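Local coordinates for ribose ABC transporter, substrate binding protein (Conexibacter woesei, PDB 4KQ9) that probably binds a sugar such as ribose in the periplasm and passes it to the membrane components of an ABC importer, at residues Pro216-Ala230 and Arg235-Ala247. The protein carries 1 engineered substitution. Sequence-based numbering, arbitrary orientation.
Sequences PGKIMVVGTDANEGA and RAGTMALTVSQCA. Engineered in segment 216-230: M220 (natural residue Val).
With OG1 of T242 trans to its own backbone N (chi1 -173°), the hydroxyl points into the turn that follows strand 220-222, accepting from A226 N at 3.0 Å and hydrogen-bonding D199 OD1 as well, while CG2 rests on A226 CA and CB. M239 turns CG beside its backbone N (chi1 -81°), where it meets V221 CG1, and then bends at chi3, bringing SE and CE against A230; CE to A230 CB is 4.0 Å. Strand 220-222 and the chain through 241-244 run in the same direction, linked by helix 228-236 in a beta-alpha-beta crossover, part of one lobe of a periplasmic binding protein fold, as in sugar-binding relatives. V221 O takes two backbone N-H groups, A240 N at 2.8 Å and, weakly, L241 N. G223 N and D225 N give to L241 O and V243 O, the latter at 2.7 Å. Ahead of the paired strands, one water takes V221 N and gives to I219 O and T238 O. At the other end T224 CG2 packs on V243 O, its OG1 hydrogen-bonded to K119 NZ, and the D225 carboxylate lies nearly coplanar with the Q245 amide; a water donates to D225 OD1 and Q245 OE1, so two acceptors can sit 3.8 Å apart. Q245 NE2 hydrogen-bonds S110 OG. N227 OD1 caps helix 228-236 through A230 N, almost straight on the carbonyl (171°). A valine in place of T242 would probably leave A226 N and the D199 carboxylate without the hydroxyl between them, one tie of the turn gone. Strand 220-222 is the edge of a parallel sheet, beside strand 193-196; 241-244 lies alongside, joined by one beta bridge (V222 with L241), and pairs antiparallel with 277-280, while helix 199-211 covers V221 and A230 and helix 112-126 covers A240 and L241.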
ATOM      1  N   PRO A 216       7.663 -15.410  22.017  1.00 33.53           N
ATOM      2  CA  PRO A 216       7.439 -14.220  21.176  1.00 35.24           C
ATOM      3  C   PRO A 216       8.732 -13.563  20.766  1.00 34.56           C
ATOM      4  O   PRO A 216       9.603 -13.315  21.597  1.00 36.34           O
ATOM      5  CB  PRO A 216       6.637 -13.284  22.087  1.00 38.50           C
ATOM      6  CG  PRO A 216       6.931 -13.756  23.482  1.00 38.71           C
ATOM      7  CD  PRO A 216       7.054 -15.256  23.350  1.00 38.44           C
ATOM      8  N   GLY A 217       8.880 -13.317  19.480  1.00 34.09           N
ATOM      9  CA  GLY A 217      10.077 -12.711  18.939  1.00 32.24           C
ATOM     10  C   GLY A 217      11.192 -13.684  18.651  1.00 32.03           C
ATOM     11  O   GLY A 217      12.206 -13.310  18.132  1.00 35.31           O
ATOM     12  N   LYS A 218      11.038 -14.952  18.968  1.00 28.66           N
ATOM     13  CA  LYS A 218      12.056 -15.912  18.554  1.00 26.75           C
ATOM     14  C   LYS A 218      12.111 -16.067  17.005  1.00 23.68           C
ATOM     15  O   LYS A 218      13.144 -16.376  16.389  1.00 28.33           O
ATOM     16  CB  LYS A 218      11.728 -17.264  19.176  1.00 29.49           C
ATOM     17  CG  LYS A 218      12.864 -18.272  19.029  1.00 32.20           C
ATOM     18  CD  LYS A 218      12.790 -19.049  17.725  1.00 41.38           C
ATOM     19  N   ILE A 219      10.964 -15.938  16.385  1.00 19.32           N
ATOM     20  CA  ILE A 219      10.902 -15.917  14.926  1.00 17.37           C
ATOM     21  C   ILE A 219      10.561 -14.503  14.553  1.00 15.55           C
ATOM     22  O   ILE A 219       9.584 -13.932  15.055  1.00 15.17           O
ATOM     23  CB  ILE A 219       9.795 -16.859  14.408  1.00 17.44           C
ATOM     24  CG1 ILE A 219      10.140 -18.338  14.694  1.00 16.55           C
ATOM     25  CG2 ILE A 219       9.574 -16.656  12.934  1.00 18.56           C
ATOM     26  CD1 ILE A 219       8.997 -19.287  14.493  1.00 16.53           C
HETATM   27  N   MSE A 220      11.337 -13.905  13.674  1.00 17.11           N
HETATM   28  CA  MSE A 220      11.049 -12.505  13.304  1.00 17.93           C
HETATM   29  C   MSE A 220       9.921 -12.451  12.279  1.00 15.84           C
HETATM   30  O   MSE A 220      10.030 -13.002  11.195  1.00 15.02           O
HETATM   31  CB  MSE A 220      12.261 -11.820  12.664  1.00 19.71           C
HETATM   32  CG  MSE A 220      13.353 -11.562  13.699  1.00 27.04           C
HETATM   33 SE   MSE A 220      14.689 -10.462  12.709  0.70 37.26          SE
HETATM   34  CE  MSE A 220      15.284 -11.865  11.603  1.00 24.61           C
ATOM     35  N   VAL A 221       8.853 -11.766  12.608  1.00 14.19           N
ATOM     36  CA  VAL A 221       7.696 -11.629  11.695  1.00 11.79           C
ATOM     37  C   VAL A 221       7.606 -10.190  11.176  1.00 11.50           C
ATOM     38  O   VAL A 221       7.663  -9.262  11.988  1.00 10.77           O
ATOM     39  CB  VAL A 221       6.433 -11.914  12.506  1.00 11.79           C
ATOM     40  CG1 VAL A 221       5.205 -11.523  11.758  1.00 11.79           C
ATOM     41  CG2 VAL A 221       6.442 -13.390  12.972  1.00 12.59           C
ATOM     42  N   VAL A 222       7.478 -10.018   9.851  1.00 11.31           N
ATOM     43  CA  VAL A 222       7.422  -8.728   9.189  1.00 11.16           C
ATOM     44  C   VAL A 222       6.209  -8.693   8.235  1.00 11.89           C
ATOM     45  O   VAL A 222       5.867  -9.700   7.553  1.00 10.68           O
ATOM     46  CB  VAL A 222       8.736  -8.369   8.439  1.00 12.34           C
ATOM     47  CG1 VAL A 222      10.031  -8.568   9.302  1.00 12.55           C
ATOM     48  CG2 VAL A 222       8.855  -9.196   7.196  1.00 14.43           C
ATOM     49  N   GLY A 223       5.560  -7.547   8.206  1.00 12.18           N
ATOM     50  CA  GLY A 223       4.307  -7.332   7.424  1.00 12.55           C
ATOM     51  C   GLY A 223       4.280  -5.923   6.835  1.00 13.79           C
ATOM     52  O   GLY A 223       5.275  -5.229   6.913  1.00 13.72           O
ATOM     53  N   THR A 224       3.174  -5.503   6.251  1.00 13.92           N
ATOM     54  CA  THR A 224       2.975  -4.214   5.683  1.00 14.86           C
ATOM     55  C   THR A 224       1.535  -3.769   6.014  1.00 15.50           C
ATOM     56  O   THR A 224       0.635  -4.546   5.960  1.00 16.20           O
ATOM     57  CB  THR A 224       3.147  -4.245   4.153  1.00 15.17           C
ATOM     58  OG1 THR A 224       4.474  -4.612   3.825  1.00 18.45           O
ATOM     59  CG2 THR A 224       2.852  -2.935   3.558  1.00 13.90           C
ATOM     60  N   ASP A 225       1.418  -2.501   6.322  1.00 15.06           N
ATOM     61  CA  ASP A 225       0.218  -1.696   6.446  1.00 17.77           C
ATOM     62  C   ASP A 225       0.270  -0.816   7.689  1.00 15.93           C
ATOM     63  O   ASP A 225      -0.355   0.184   7.743  1.00 16.54           O
ATOM     64  CB  ASP A 225      -1.087  -2.499   6.499  1.00 18.58           C
ATOM     65  CG  ASP A 225      -1.481  -3.088   5.144  1.00 21.67           C
ATOM     66  OD1 ASP A 225      -0.925  -2.687   4.133  1.00 23.15           O
ATOM     67  OD2 ASP A 225      -2.272  -4.021   5.157  1.00 24.71           O
ATOM     68  N   ALA A 226       1.005  -1.253   8.682  1.00 13.94           N
ATOM     69  CA  ALA A 226       1.029  -0.551   9.944  1.00 14.56           C
ATOM     70  C   ALA A 226      -0.403  -0.336  10.422  1.00 16.28           C
ATOM     71  O   ALA A 226      -0.759   0.735  10.819  1.00 16.14           O
ATOM     72  CB  ALA A 226       1.744   0.776   9.814  1.00 15.72           C
ATOM     73  N   ASN A 227      -1.216  -1.367  10.377  1.00 14.96           N
ATOM     74  CA  ASN A 227      -2.537  -1.284  10.980  1.00 16.38           C
ATOM     75  C   ASN A 227      -2.479  -1.299  12.491  1.00 16.13           C
ATOM     76  O   ASN A 227      -1.478  -1.548  13.099  1.00 16.41           O
ATOM     77  CB  ASN A 227      -3.493  -2.294  10.420  1.00 16.24           C
ATOM     78  CG  ASN A 227      -3.187  -3.715  10.855  1.00 17.30           C
ATOM     79  OD1 ASN A 227      -2.687  -3.965  11.880  1.00 17.49           O
ATOM     80  ND2 ASN A 227      -3.559  -4.615  10.043  1.00 18.78           N
ATOM     81  N   GLU A 228      -3.605  -1.029  13.090  1.00 17.54           N
ATOM     82  CA  GLU A 228      -3.616  -0.909  14.536  1.00 19.39           C
ATOM     83  C   GLU A 228      -3.174  -2.200  15.260  1.00 16.60           C
ATOM     84  O   GLU A 228      -2.470  -2.161  16.244  1.00 14.89           O
ATOM     85  CB  GLU A 228      -5.025  -0.471  14.976  1.00 27.61           C
ATOM     86  CG  GLU A 228      -5.179  -0.368  16.476  1.00 36.21           C
ATOM     87  CD  GLU A 228      -6.600   0.032  16.911  1.00 48.98           C
ATOM     88  OE1 GLU A 228      -7.034   1.148  16.548  1.00 52.10           O
ATOM     89  OE2 GLU A 228      -7.267  -0.761  17.642  1.00 52.12           O
ATOM     90  N   GLY A 229      -3.576  -3.358  14.794  1.00 15.87           N
ATOM     91  CA  GLY A 229      -3.112  -4.599  15.490  1.00 16.38           C
ATOM     92  C   GLY A 229      -1.631  -4.853  15.314  1.00 13.79           C
ATOM     93  O   GLY A 229      -0.955  -5.378  16.190  1.00 14.62           O
ATOM     94  N   ALA A 230      -1.124  -4.456  14.144  1.00 14.46           N
ATOM     95  CA  ALA A 230       0.293  -4.535  13.853  1.00 13.01           C
ATOM     96  C   ALA A 230       1.127  -3.588  14.697  1.00 12.70           C
ATOM     97  O   ALA A 230       2.147  -3.949  15.164  1.00 12.07           O
ATOM     98  CB  ALA A 230       0.551  -4.268  12.387  1.00 13.69           C
ATOM     99  N   ARG A 235       4.839  -3.179  19.094  1.00 17.90           N
ATOM    100  CA  ARG A 235       5.133  -2.643  20.425  1.00 23.34           C
ATOM    101  C   ARG A 235       5.360  -3.808  21.391  1.00 23.31           C
ATOM    102  O   ARG A 235       6.358  -3.792  22.116  1.00 26.69           O
ATOM    103  CB  ARG A 235       4.035  -1.744  20.978  1.00 21.97           C
ATOM    104  CG  ARG A 235       4.117  -0.348  20.464  1.00 26.69           C
ATOM    105  CD  ARG A 235       3.153   0.674  21.086  1.00 29.24           C
ATOM    106  NE  ARG A 235       1.789   0.267  20.782  1.00 30.17           N
ATOM    107  CZ  ARG A 235       0.954   0.854  19.933  1.00 35.11           C
ATOM    108  NH1 ARG A 235       1.303   1.950  19.258  1.00 37.88           N
ATOM    109  NH2 ARG A 235      -0.272   0.330  19.752  1.00 36.12           N
ATOM    110  N   ALA A 236       4.467  -4.787  21.384  1.00 19.26           N
ATOM    111  CA  ALA A 236       4.648  -5.976  22.261  1.00 21.88           C
ATOM    112  C   ALA A 236       5.851  -6.874  21.941  1.00 22.02           C
ATOM    113  O   ALA A 236       6.233  -7.696  22.752  1.00 21.81           O
ATOM    114  CB  ALA A 236       3.412  -6.826  22.262  1.00 22.51           C
ATOM    115  N   GLY A 237       6.466  -6.749  20.788  1.00 20.52           N
ATOM    116  CA  GLY A 237       7.594  -7.661  20.457  1.00 19.49           C
ATOM    117  C   GLY A 237       7.147  -8.984  19.787  1.00 19.79           C
ATOM    118  O   GLY A 237       7.971  -9.898  19.552  1.00 22.48           O
ATOM    119  N   THR A 238       5.866  -9.146  19.481  1.00 18.24           N
ATOM    120  CA  THR A 238       5.442 -10.392  18.839  1.00 17.84           C
ATOM    121  C   THR A 238       5.621 -10.262  17.312  1.00 18.90           C
ATOM    122  O   THR A 238       5.794 -11.272  16.650  1.00 18.73           O
ATOM    123  CB  THR A 238       3.998 -10.740  19.110  1.00 19.81           C
ATOM    124  OG1 THR A 238       3.181  -9.607  18.833  1.00 19.03           O
ATOM    125  CG2 THR A 238       3.743 -11.169  20.603  1.00 21.84           C
HETATM  126  N   MSE A 239       5.603  -9.029  16.777  1.00 15.52           N
HETATM  127  CA  MSE A 239       5.986  -8.744  15.366  1.00 16.70           C
HETATM  128  C   MSE A 239       7.225  -7.911  15.401  1.00 16.96           C
HETATM  129  O   MSE A 239       7.387  -7.104  16.339  1.00 18.31           O
HETATM  130  CB  MSE A 239       4.915  -7.940  14.677  1.00 19.34           C
HETATM  131  CG  MSE A 239       3.786  -8.850  14.223  1.00 25.79           C
HETATM  132 SE   MSE A 239       2.506  -7.867  13.072  0.80 38.83          SE
HETATM  133  CE  MSE A 239       3.693  -6.778  12.128  1.00 16.15           C
ATOM    134  N   ALA A 240       8.117  -8.058  14.427  1.00 14.68           N
ATOM    135  CA  ALA A 240       9.381  -7.281  14.403  1.00 15.59           C
ATOM    136  C   ALA A 240       9.272  -5.970  13.647  1.00 15.16           C
ATOM    137  O   ALA A 240       9.922  -5.005  14.033  1.00 15.65           O
ATOM    138  CB  ALA A 240      10.522  -8.099  13.819  1.00 15.63           C
ATOM    139  N   LEU A 241       8.569  -5.967  12.513  1.00 12.30           N
ATOM    140  CA  LEU A 241       8.543  -4.795  11.618  1.00 11.72           C
ATOM    141  C   LEU A 241       7.228  -4.734  10.878  1.00 10.73           C
ATOM    142  O   LEU A 241       6.706  -5.782  10.411  1.00  9.63           O
ATOM    143  CB  LEU A 241       9.644  -4.901  10.578  1.00 12.75           C
ATOM    144  CG  LEU A 241       9.839  -3.835   9.482  1.00 14.41           C
ATOM    145  CD1 LEU A 241      10.602  -2.720  10.119  1.00 16.73           C
ATOM    146  CD2 LEU A 241      10.712  -4.294   8.294  1.00 16.11           C
ATOM    147  N   THR A 242       6.691  -3.552  10.749  1.00  9.69           N
ATOM    148  CA  THR A 242       5.676  -3.324   9.737  1.00 11.16           C
ATOM    149  C   THR A 242       6.013  -2.065   8.947  1.00 11.27           C
ATOM    150  O   THR A 242       6.847  -1.232   9.392  1.00 11.59           O
ATOM    151  CB  THR A 242       4.288  -3.221  10.397  1.00 12.12           C
ATOM    152  OG1 THR A 242       3.269  -3.160   9.395  1.00 12.41           O
ATOM    153  CG2 THR A 242       4.171  -2.015  11.297  1.00 12.45           C
ATOM    154  N   VAL A 243       5.363  -1.872   7.810  1.00 11.47           N
ATOM    155  CA  VAL A 243       5.664  -0.732   6.968  1.00 11.31           C
ATOM    156  C   VAL A 243       4.361   0.037   6.709  1.00 11.22           C
ATOM    157  O   VAL A 243       3.362  -0.568   6.272  1.00 11.08           O
ATOM    158  CB  VAL A 243       6.325  -1.151   5.656  1.00 12.16           C
ATOM    159  CG1 VAL A 243       6.744   0.085   4.786  1.00 12.85           C
ATOM    160  CG2 VAL A 243       7.570  -1.953   5.962  1.00 14.09           C
ATOM    161  N   SER A 244       4.361   1.352   6.955  1.00 10.84           N
ATOM    162  CA  SER A 244       3.224   2.240   6.542  1.00 11.09           C
ATOM    163  C   SER A 244       3.395   2.743   5.113  1.00 11.19           C
ATOM    164  O   SER A 244       4.507   3.116   4.716  1.00  9.73           O
ATOM    165  CB  SER A 244       3.128   3.409   7.455  1.00 12.60           C
ATOM    166  OG  SER A 244       2.216   4.325   6.925  1.00 12.40           O
ATOM    167  N   GLN A 245       2.303   2.695   4.338  1.00 10.65           N
ATOM    168  CA  GLN A 245       2.278   3.256   3.006  1.00 11.95           C
ATOM    169  C   GLN A 245       1.779   4.677   3.026  1.00 10.90           C
ATOM    170  O   GLN A 245       1.528   5.211   1.989  1.00 11.69           O
ATOM    171  CB  GLN A 245       1.332   2.433   2.170  1.00 14.53           C
ATOM    172  CG  GLN A 245       1.852   1.039   1.915  1.00 17.29           C
ATOM    173  CD  GLN A 245       0.958   0.329   0.891  1.00 21.23           C
ATOM    174  OE1 GLN A 245       0.266  -0.626   1.226  1.00 24.33           O
ATOM    175  NE2 GLN A 245       0.923   0.839  -0.324  1.00 21.14           N
ATOM    176  N   CYS A 246       1.604   5.282   4.210  1.00 10.89           N
ATOM    177  CA  CYS A 246       1.390   6.735   4.343  1.00 11.80           C
ATOM    178  C   CYS A 246       0.174   7.241   3.566  1.00 11.81           C
ATOM    179  O   CYS A 246       0.284   8.122   2.710  1.00 10.75           O
ATOM    180  CB  CYS A 246       2.634   7.447   3.882  1.00 13.46           C
ATOM    181  SG  CYS A 246       4.066   7.095   4.951  1.00 15.89           S
ATOM    182  N   ALA A 247      -0.959   6.627   3.842  1.00 11.23           N
ATOM    183  CA  ALA A 247      -2.210   6.874   3.110  1.00 12.51           C
ATOM    184  C   ALA A 247      -2.573   8.332   3.114  1.00 13.35           C
ATOM    185  O   ALA A 247      -2.979   8.915   2.086  1.00 11.45           O
ATOM    186  CB  ALA A 247      -3.311   6.081   3.738  1.00 13.52           C
TER
HETATM  187  O   HOH W   1       8.479 -11.339  15.446  1.00 15.71           O
HETATM  188  O   HOH W   2      -0.338   1.702   5.306  1.00 17.37           O
HETATM  189  O   HOH W   3      -1.370  -0.238   3.564  1.00 31.03           O
HETATM  190  O   HOH W   4      -2.253  -0.215  18.034  1.00 30.03           O